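Local coordinates for VgrG protein (Vibrio cholerae, PDB 4DTH) that probably cross-links actin through its actin cross-linking domain, a toxin module that binds ATP and magnesium ions, at residues T238-I249 and T260-V271; G33-N41 and Q82-E90. All coordinates share one frame; numbering follows the deposited sequence.

Contact 1: residues T238-I249 and T260-V271. With SO4 (sulfate ion), chain J.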
loop_
_atom_site.group_PDB
_atom_site.type_symbol
_atom_site.label_atom_id
_atom_site.label_comp_id
_atom_site.label_asym_id
_atom_site.label_seq_id
_atom_site.Cartn_x
_atom_site.Cartn_y
_atom_site.Cartn_z
ATOM N N THR A 238 -0.423 14.879 9.787
ATOM C CA THR A 238 1.011 14.902 9.466
ATOM C C THR A 238 1.754 15.754 10.507
ATOM O O THR A 238 2.794 15.329 11.015
ATOM C CB THR A 238 1.252 15.339 8.019
ATOM O OG1 THR A 238 0.573 14.425 7.155
ATOM C CG2 THR A 238 2.743 15.336 7.654
ATOM N N ALA A 239 1.198 16.936 10.844
ATOM C CA ALA A 239 1.780 17.816 11.849
ATOM C C ALA A 239 1.805 17.118 13.222
ATOM O O ALA A 239 2.839 17.138 13.897
ATOM C CB ALA A 239 1.006 19.123 11.911
ATOM N N GLU A 240 0.702 16.414 13.587
ATOM C CA GLU A 240 0.634 15.664 14.849
ATOM C C GLU A 240 1.725 14.597 14.909
ATOM O O GLU A 240 2.435 14.500 15.919
ATOM C CB GLU A 240 -0.761 15.027 15.023
ATOM C CG GLU A 240 -0.911 14.147 16.257
ATOM C CD GLU A 240 -2.070 13.172 16.165
ATOM O OE1 GLU A 240 -3.236 13.622 16.233
ATOM O OE2 GLU A 240 -1.814 11.958 15.999
ATOM N N LEU A 241 1.880 13.820 13.824
ATOM C CA LEU A 241 2.880 12.754 13.760
ATOM C C LEU A 241 4.301 13.292 13.751
ATOM O O LEU A 241 5.160 12.700 14.388
ATOM C CB LEU A 241 2.639 11.839 12.555
ATOM C CG LEU A 241 1.333 11.043 12.586
ATOM C CD1 LEU A 241 1.077 10.400 11.251
ATOM C CD2 LEU A 241 1.348 9.991 13.681
ATOM N N ALA A 242 4.542 14.420 13.055
ATOM C CA ALA A 242 5.871 15.047 12.992
ATOM C C ALA A 242 6.293 15.487 14.397
ATOM O O ALA A 242 7.452 15.324 14.766
ATOM C CB ALA A 242 5.840 16.250 12.055
ATOM N N LYS A 243 5.343 16.002 15.188
ATOM C CA LYS A 243 5.568 16.451 16.559
ATOM C C LYS A 243 5.778 15.245 17.472
ATOM O O LYS A 243 6.706 15.230 18.290
ATOM C CB LYS A 243 4.333 17.242 17.010
ATOM C CG LYS A 243 4.643 18.466 17.818
ATOM C CD LYS A 243 3.337 19.104 18.271
ATOM C CE LYS A 243 3.266 19.186 19.772
ATOM N NZ LYS A 243 1.938 19.656 20.237
ATOM N N LYS A 244 4.903 14.230 17.334
ATOM C CA LYS A 244 4.938 13.007 18.141
ATOM C C LYS A 244 6.246 12.225 17.936
ATOM O O LYS A 244 6.909 11.849 18.922
ATOM C CB LYS A 244 3.730 12.136 17.733
ATOM C CG LYS A 244 3.711 10.719 18.245
ATOM C CD LYS A 244 3.444 10.662 19.714
ATOM C CE LYS A 244 3.197 9.257 20.172
ATOM N NZ LYS A 244 3.180 9.193 21.652
ATOM N N PHE A 245 6.618 11.994 16.670
ATOM C CA PHE A 245 7.777 11.170 16.325
ATOM C C PHE A 245 9.081 11.918 16.046
ATOM O O PHE A 245 10.101 11.273 15.811
ATOM C CB PHE A 245 7.416 10.231 15.169
ATOM C CG PHE A 245 6.411 9.161 15.538
ATOM C CD1 PHE A 245 6.796 8.046 16.276
ATOM C CD2 PHE A 245 5.078 9.279 15.162
ATOM C CE1 PHE A 245 5.865 7.054 16.612
ATOM C CE2 PHE A 245 4.147 8.279 15.491
ATOM C CZ PHE A 245 4.548 7.176 16.214
ATOM N N GLY A 246 9.035 13.247 16.055
ATOM C CA GLY A 246 10.208 14.077 15.785
ATOM C C GLY A 246 10.702 13.875 14.365
ATOM O O GLY A 246 11.847 13.478 14.152
ATOM N N ILE A 247 9.816 14.122 13.388
ATOM C CA ILE A 247 10.128 13.894 11.974
ATOM C C ILE A 247 10.588 15.186 11.310
ATOM O O ILE A 247 9.909 16.200 11.431
ATOM C CB ILE A 247 8.897 13.292 11.235
ATOM C CG1 ILE A 247 8.422 11.976 11.912
ATOM C CG2 ILE A 247 9.201 13.055 9.738
ATOM C CD1 ILE A 247 7.047 11.474 11.432
ATOM N N TYR A 248 11.685 15.115 10.527
ATOM C CA TYR A 248 12.142 16.279 9.758
ATOM C C TYR A 248 11.262 16.357 8.503
ATOM O O TYR A 248 11.349 15.475 7.645
ATOM C CB TYR A 248 13.619 16.108 9.362
ATOM C CG TYR A 248 14.559 16.398 10.509
ATOM C CD1 TYR A 248 14.827 15.433 11.479
ATOM C CD2 TYR A 248 15.173 17.639 10.633
ATOM C CE1 TYR A 248 15.662 15.708 12.561
ATOM C CE2 TYR A 248 16.027 17.919 11.698
ATOM C CZ TYR A 248 16.263 16.952 12.663
ATOM O OH TYR A 248 17.109 17.223 13.709
ATOM N N ILE A 249 10.385 17.392 8.441
ATOM C CA ILE A 249 9.454 17.684 7.328
ATOM C C ILE A 249 9.932 18.943 6.651
ATOM O O ILE A 249 9.908 20.002 7.279
ATOM C CB ILE A 249 7.971 17.908 7.795
ATOM C CG1 ILE A 249 7.441 16.796 8.720
ATOM C CG2 ILE A 249 7.024 18.207 6.597
ATOM C CD1 ILE A 249 7.145 15.476 8.087
ATOM N N THR A 260 12.858 15.184 20.536
ATOM C CA THR A 260 13.868 14.211 20.150
ATOM C C THR A 260 13.271 13.240 19.118
ATOM O O THR A 260 12.304 12.527 19.421
ATOM C CB THR A 260 14.406 13.443 21.374
ATOM O OG1 THR A 260 14.982 14.361 22.303
ATOM C CG2 THR A 260 15.440 12.376 20.991
ATOM N N PRO A 261 13.911 13.130 17.936
ATOM C CA PRO A 261 13.452 12.146 16.936
ATOM C C PRO A 261 13.332 10.719 17.486
ATOM O O PRO A 261 14.199 10.249 18.248
ATOM C CB PRO A 261 14.524 12.235 15.851
ATOM C CG PRO A 261 15.046 13.618 15.963
ATOM C CD PRO A 261 15.078 13.892 17.435
ATOM N N ASN A 262 12.207 10.063 17.179
ATOM C CA ASN A 262 11.988 8.683 17.578
ATOM C C ASN A 262 11.395 7.865 16.445
ATOM O O ASN A 262 10.738 6.862 16.686
ATOM C CB ASN A 262 11.244 8.553 18.912
ATOM C CG ASN A 262 9.880 9.187 18.946
ATOM O OD1 ASN A 262 8.856 8.507 18.841
ATOM N ND2 ASN A 262 9.841 10.498 19.166
ATOM N N ALA A 263 11.657 8.301 15.193
ATOM C CA ALA A 263 11.279 7.619 13.957
ATOM C C ALA A 263 12.235 8.085 12.877
ATOM O O ALA A 263 12.791 9.186 12.978
ATOM C CB ALA A 263 9.837 7.933 13.563
ATOM N N ASN A 264 12.431 7.260 11.841
ATOM C CA ASN A 264 13.355 7.621 10.773
ATOM C C ASN A 264 12.745 8.507 9.669
ATOM O O ASN A 264 13.457 8.965 8.775
ATOM C CB ASN A 264 14.090 6.394 10.233
ATOM C CG ASN A 264 14.890 5.645 11.294
ATOM O OD1 ASN A 264 15.007 4.417 11.258
ATOM N ND2 ASN A 264 15.447 6.350 12.276
ATOM N N GLY A 265 11.454 8.781 9.778
ATOM C CA GLY A 265 10.756 9.621 8.818
ATOM C C GLY A 265 9.314 9.222 8.655
ATOM O O GLY A 265 8.817 8.377 9.403
ATOM N N LEU A 266 8.643 9.829 7.661
ATOM C CA LEU A 266 7.233 9.545 7.346
ATOM C C LEU A 266 7.001 8.080 6.934
ATOM O O LEU A 266 5.908 7.554 7.172
ATOM C CB LEU A 266 6.702 10.482 6.244
ATOM C CG LEU A 266 6.562 11.973 6.600
ATOM C CD1 LEU A 266 6.283 12.808 5.342
ATOM C CD2 LEU A 266 5.474 12.193 7.651
ATOM N N THR A 267 8.030 7.421 6.349
ATOM C CA THR A 267 7.929 6.024 5.886
ATOM C C THR A 267 8.265 4.992 6.959
ATOM O O THR A 267 8.175 3.788 6.699
ATOM C CB THR A 267 8.773 5.801 4.625
ATOM O OG1 THR A 267 10.144 6.013 4.957
ATOM C CG2 THR A 267 8.367 6.709 3.486
ATOM N N ASP A 268 8.658 5.441 8.151
ATOM C CA ASP A 268 8.987 4.526 9.234
ATOM C C ASP A 268 7.756 3.650 9.533
ATOM O O ASP A 268 6.662 4.210 9.662
ATOM C CB ASP A 268 9.412 5.324 10.483
ATOM C CG ASP A 268 9.995 4.476 11.592
ATOM O OD1 ASP A 268 9.322 3.515 12.020
ATOM O OD2 ASP A 268 11.070 4.836 12.107
ATOM N N PRO A 269 7.891 2.296 9.595
ATOM C CA PRO A 269 6.711 1.445 9.861
ATOM C C PRO A 269 5.850 1.878 11.045
ATOM O O PRO A 269 4.631 1.756 10.955
ATOM C CB PRO A 269 7.308 0.054 10.094
ATOM C CG PRO A 269 8.608 0.072 9.391
ATOM C CD PRO A 269 9.112 1.478 9.405
ATOM N N LYS A 270 6.457 2.394 12.140
ATOM C CA LYS A 270 5.638 2.828 13.268
ATOM C C LYS A 270 4.817 4.081 12.965
ATOM O O LYS A 270 3.723 4.235 13.510
ATOM C CB LYS A 270 6.413 2.908 14.591
ATOM C CG LYS A 270 7.462 3.978 14.695
ATOM C CD LYS A 270 8.195 3.785 16.015
ATOM C CE LYS A 270 9.571 4.359 15.976
ATOM N NZ LYS A 270 10.231 4.275 17.304
ATOM N N VAL A 271 5.329 4.953 12.074
ATOM C CA VAL A 271 4.610 6.160 11.654
ATOM C C VAL A 271 3.442 5.738 10.756
ATOM O O VAL A 271 2.317 6.204 10.948
ATOM C CB VAL A 271 5.531 7.215 10.992
ATOM C CG1 VAL A 271 4.728 8.418 10.486
ATOM C CG2 VAL A 271 6.618 7.667 11.964
HETATM S S SO4 J . -0.731 17.484 19.257
HETATM O O1 SO4 J . 0.367 16.857 19.996
HETATM O O2 SO4 J . -0.584 18.938 19.325
HETATM O O3 SO4 J . -0.697 17.053 17.856
HETATM O O4 SO4 J . -2.005 17.076 19.866
HETATM O O HOH W 1 6.572 8.910 20.451
HETATM O O HOH W 2 13.322 11.776 12.561
#
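The C-terminal end of helix 221-245 packs here against the loop that leads into helix 269-275, with Phe245 and Asn262 at the centre. The last helical carbonyls are taken up by Asn262. Its backbone N bonds Phe245 O at 2.8 Å, the donor lying above the carbonyl plane. Its ND2 reaches Lys244 O at 3.2 Å, in the carbonyl plane and on a lone pair. The same ND2 also donates to Thr260 O, and both acceptors lie in the plane of the amide. With chi1 59°, Asn262 CG stands between the backbone N and the carbonyl carbon, which turns ND2 back to the helix end and puts OD1 3.3 Å from Phe245 CD1.

Val271 CG2 sits over one face of the Phe245 ring, 4.1 Å from its centroid, while Lys244 CG covers the opposite face. Ile247 CD1 meets Val271 CG2 tip to tip at 3.9 Å and lies 4.2 Å from Leu266 CD2. Gly246, with positive phi, turns the chain at the helix end, close against Pro261. The chemistry is thus divided: one asparagine satisfies carbonyls at the helix terminus, and an apolar patch packs the helix end and Ile247 against the loop and first turn of helix 269-275.

Contact 2: residues G33-N41 and Q82-E90; sequences GLVVAMPAN and QNWQTHTVE
Strands 34-38 and 85-90 form an antiparallel pair, part of the beta structure that leads to Glu90, a ligand of one magnesium ion. Val36 and His87 make one hydrogen-bonded pair, with Val36 N to His87 O at 2.9 Å and His87 N to Val36 O at 2.8 Å. Met38 and Gln85 make the second. Ala37 and Thr86 lie between them as a non-hydrogen-bonded pair. The short strand axes run at 135°, well away from straight antiparallel. Beyond Val36 the pairing gives way to a water, which donates to Leu34 O and accepts from Val89 N.

Trp84 carries the other end. With chi1 -80° its CG stands beside the backbone N, and the indole lies along the Met38-Pro39 peptide. Met38 C is over one face, near the rim. Pro39 CD is over the same face, 3.9 Å from the centroid of the six-membered ring of Trp84. Pro39 CG approaches Trp84 NE1 at 3.5 Å, and this buried NE1 has no polar partner in the model.

Side chains also pack across the pair. Val89 CG2 touches Leu34 CD1 at 3.5 Å and Val36 CB at 3.6 Å. In the conformer given, Thr86 CG2 lies against Val35 CB. A second water joins Pro39 O to His87 NE2.

Strand 34-38 also pairs with strand 150-153 through Val35 and Ala37, while strand 85-97 pairs with strand 56-68. Phe46 of strand 45-51 packs on Val36 and Met38, and Tyr81 meets Trp84 edge-to-face. Thr88 OG1 bonds Glu30 and Met64 N, tying the pair to strands 24-30 and 56-68.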
loop_
_atom_site.group_PDB
_atom_site.type_symbol
_atom_site.label_atom_id
_atom_site.label_comp_id
_atom_site.label_asym_id
_atom_site.label_seq_id
_atom_site.Cartn_x
_atom_site.Cartn_y
_atom_site.Cartn_z
ATOM N N GLY A 33 7.728 -19.236 6.632
ATOM C CA GLY A 33 8.280 -20.561 6.385
ATOM C C GLY A 33 9.365 -20.647 5.341
ATOM O O GLY A 33 9.955 -21.717 5.171
ATOM N N LEU A 34 9.603 -19.551 4.600
ATOM C CA LEU A 34 10.619 -19.531 3.549
ATOM C C LEU A 34 11.153 -18.133 3.311
ATOM O O LEU A 34 10.614 -17.142 3.827
ATOM C CB LEU A 34 10.078 -20.137 2.216
ATOM C CG LEU A 34 8.866 -19.463 1.532
ATOM C CD1 LEU A 34 9.243 -18.172 0.831
ATOM C CD2 LEU A 34 8.314 -20.340 0.448
ATOM N N VAL A 35 12.191 -18.064 2.473
ATOM C CA VAL A 35 12.772 -16.822 1.988
ATOM C C VAL A 35 13.063 -16.950 0.489
ATOM O O VAL A 35 13.130 -18.058 -0.043
ATOM C CB VAL A 35 14.069 -16.455 2.761
ATOM C CG1 VAL A 35 13.770 -16.029 4.209
ATOM C CG2 VAL A 35 15.107 -17.589 2.696
ATOM N N VAL A 36 13.262 -15.807 -0.172
ATOM C CA VAL A 36 13.745 -15.721 -1.544
ATOM C C VAL A 36 15.131 -15.071 -1.442
ATOM O O VAL A 36 15.318 -14.135 -0.656
ATOM C CB VAL A 36 12.812 -14.962 -2.536
ATOM C CG1 VAL A 36 12.595 -13.499 -2.130
ATOM C CG2 VAL A 36 13.341 -15.050 -3.977
ATOM N N ALA A 37 16.098 -15.581 -2.195
ATOM C CA ALA A 37 17.415 -14.953 -2.246
ATOM C C ALA A 37 17.619 -14.505 -3.681
ATOM O O ALA A 37 17.224 -15.208 -4.620
ATOM C CB ALA A 37 18.497 -15.905 -1.805
ATOM N N MET A 38 18.121 -13.284 -3.852
ATOM C CA MET A 38 18.307 -12.678 -5.166
ATOM C C MET A 38 19.565 -11.809 -5.175
ATOM O O MET A 38 19.986 -11.392 -4.091
ATOM C CB MET A 38 17.098 -11.785 -5.487
ATOM C CG MET A 38 15.991 -12.515 -6.176
ATOM S SD MET A 38 14.739 -11.391 -6.826
ATOM C CE MET A 38 13.820 -11.141 -5.434
ATOM N N PRO A 39 20.135 -11.448 -6.362
ATOM C CA PRO A 39 21.275 -10.508 -6.366
ATOM C C PRO A 39 20.917 -9.194 -5.671
ATOM O O PRO A 39 19.749 -8.811 -5.641
ATOM C CB PRO A 39 21.516 -10.246 -7.859
ATOM C CG PRO A 39 20.962 -11.437 -8.557
ATOM C CD PRO A 39 19.764 -11.842 -7.740
ATOM N N ALA A 40 21.913 -8.504 -5.114
ATOM C CA ALA A 40 21.700 -7.204 -4.471
ATOM C C ALA A 40 21.168 -6.207 -5.506
ATOM O O ALA A 40 21.496 -6.320 -6.692
ATOM C CB ALA A 40 23.007 -6.700 -3.884
ATOM N N ASN A 41 20.308 -5.270 -5.065
ATOM C CA ASN A 41 19.693 -4.234 -5.906
ATOM C C ASN A 41 18.805 -4.803 -7.051
ATOM O O ASN A 41 18.582 -4.136 -8.067
ATOM C CB ASN A 41 20.751 -3.189 -6.377
ATOM C CG ASN A 41 20.210 -1.860 -6.872
ATOM O OD1 ASN A 41 20.736 -1.274 -7.826
ATOM N ND2 ASN A 41 19.153 -1.350 -6.249
ATOM N N GLN A 82 27.363 -14.268 -5.399
ATOM C CA GLN A 82 28.046 -13.140 -4.767
ATOM C C GLN A 82 27.180 -11.922 -4.591
ATOM O O GLN A 82 26.505 -11.490 -5.529
ATOM C CB GLN A 82 29.392 -12.816 -5.439
ATOM C CG GLN A 82 30.600 -12.980 -4.508
ATOM C CD GLN A 82 30.726 -14.368 -3.913
ATOM O OE1 GLN A 82 30.193 -14.667 -2.836
ATOM N NE2 GLN A 82 31.441 -15.247 -4.596
ATOM N N ASN A 83 27.172 -11.402 -3.354
ATOM C CA ASN A 83 26.416 -10.228 -2.912
ATOM C C ASN A 83 24.899 -10.421 -2.856
ATOM O O ASN A 83 24.181 -9.466 -2.570
ATOM C CB ASN A 83 26.832 -8.947 -3.664
ATOM C CG ASN A 83 28.327 -8.690 -3.635
ATOM O OD1 ASN A 83 29.011 -8.909 -2.628
ATOM N ND2 ASN A 83 28.865 -8.247 -4.755
ATOM N N TRP A 84 24.411 -11.658 -3.072
ATOM C CA TRP A 84 22.979 -11.960 -3.007
ATOM C C TRP A 84 22.425 -11.706 -1.617
ATOM O O TRP A 84 23.116 -11.932 -0.616
ATOM C CB TRP A 84 22.699 -13.413 -3.426
ATOM C CG TRP A 84 22.681 -13.650 -4.908
ATOM C CD1 TRP A 84 23.555 -13.157 -5.837
ATOM C CD2 TRP A 84 21.809 -14.545 -5.613
ATOM N NE1 TRP A 84 23.251 -13.654 -7.085
ATOM C CE2 TRP A 84 22.189 -14.517 -6.975
ATOM C CE3 TRP A 84 20.741 -15.373 -5.223
ATOM C CZ2 TRP A 84 21.529 -15.272 -7.951
ATOM C CZ3 TRP A 84 20.079 -16.113 -6.194
ATOM C CH2 TRP A 84 20.466 -16.053 -7.541
ATOM N N GLN A 85 21.177 -11.224 -1.569
ATOM C CA GLN A 85 20.467 -10.894 -0.332
ATOM C C GLN A 85 19.248 -11.774 -0.154
ATOM O O GLN A 85 18.618 -12.145 -1.148
ATOM C CB GLN A 85 20.003 -9.425 -0.369
ATOM C CG GLN A 85 21.147 -8.400 -0.503
ATOM C CD GLN A 85 21.993 -8.347 0.736
ATOM O OE1 GLN A 85 21.499 -8.063 1.826
ATOM N NE2 GLN A 85 23.284 -8.617 0.598
ATOM N N THR A 86 18.903 -12.089 1.097
ATOM C CA THR A 86 17.723 -12.883 1.430
ATOM C C THR A 86 16.585 -11.939 1.832
ATOM O O THR A 86 16.830 -10.925 2.496
ATOM C CB THR A 86 18.080 -13.884 2.534
ATOM O OG1 THR A 86 19.045 -14.817 2.048
ATOM C CG2 THR A 86 16.901 -14.627 3.051
ATOM N N HIS A 87 15.349 -12.261 1.422
ATOM C CA HIS A 87 14.167 -11.476 1.760
ATOM C C HIS A 87 13.014 -12.390 2.057
ATOM O O HIS A 87 12.962 -13.502 1.531
ATOM C CB HIS A 87 13.769 -10.545 0.596
ATOM C CG HIS A 87 14.825 -9.564 0.172
ATOM N ND1 HIS A 87 14.777 -8.242 0.566
ATOM C CD2 HIS A 87 15.884 -9.731 -0.652
ATOM C CE1 HIS A 87 15.824 -7.660 0.005
ATOM N NE2 HIS A 87 16.520 -8.515 -0.730
ATOM N N THR A 88 12.034 -11.898 2.809
ATOM C CA THR A 88 10.783 -12.630 2.975
ATOM C C THR A 88 10.045 -12.480 1.619
ATOM O O THR A 88 10.386 -11.600 0.818
ATOM C CB THR A 88 9.948 -12.069 4.136
ATOM O OG1 THR A 88 9.665 -10.689 3.892
ATOM C CG2 THR A 88 10.638 -12.240 5.489
ATOM N N VAL A 89 9.076 -13.348 1.365
ATOM C CA VAL A 89 8.281 -13.321 0.144
ATOM C C VAL A 89 6.921 -12.730 0.471
ATOM O O VAL A 89 6.260 -13.152 1.424
ATOM C CB VAL A 89 8.151 -14.716 -0.517
ATOM C CG1 VAL A 89 7.093 -14.716 -1.622
ATOM C CG2 VAL A 89 9.491 -15.198 -1.061
ATOM N N GLU A 90 6.493 -11.759 -0.337
ATOM C CA GLU A 90 5.186 -11.157 -0.175
ATOM C C GLU A 90 4.386 -11.322 -1.462
ATOM O O GLU A 90 4.877 -10.989 -2.546
ATOM C CB GLU A 90 5.313 -9.684 0.211
ATOM C CG GLU A 90 3.969 -9.016 0.466
ATOM C CD GLU A 90 4.089 -7.541 0.773
ATOM O OE1 GLU A 90 4.805 -6.836 0.026
ATOM O OE2 GLU A 90 3.447 -7.084 1.743
HETATM O O HOH W 3 8.675 -15.346 3.185
HETATM O O HOH W 4 17.918 -8.544 -3.564
HETATM O O HOH W 5 24.532 -9.499 -6.057
#

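How the contacts relate
From the N terminus, contact 2 comes first. It joins 33-41 to 82-90 and closes a loop of 40 residues that holds strands 45-51 and 56-68. The chain then passes through helix 101-124, further strands and helices 190-196 and 204-212. Contact 1 closes a much shorter loop of 10 residues, without helix or strand, between helices 221-245 and 269-275. The two loops follow in series; they neither nest nor cross. The centres of contact 1 and contact 2 are 29 Å apart, and the nearest atoms of contact 1 and contact 2 are about 12 Å apart. Contact 2 ties beta strands together, whereas contact 1 ties helix ends. The bound ATP is about 11 Å from the Leu266 side chain of contact 1.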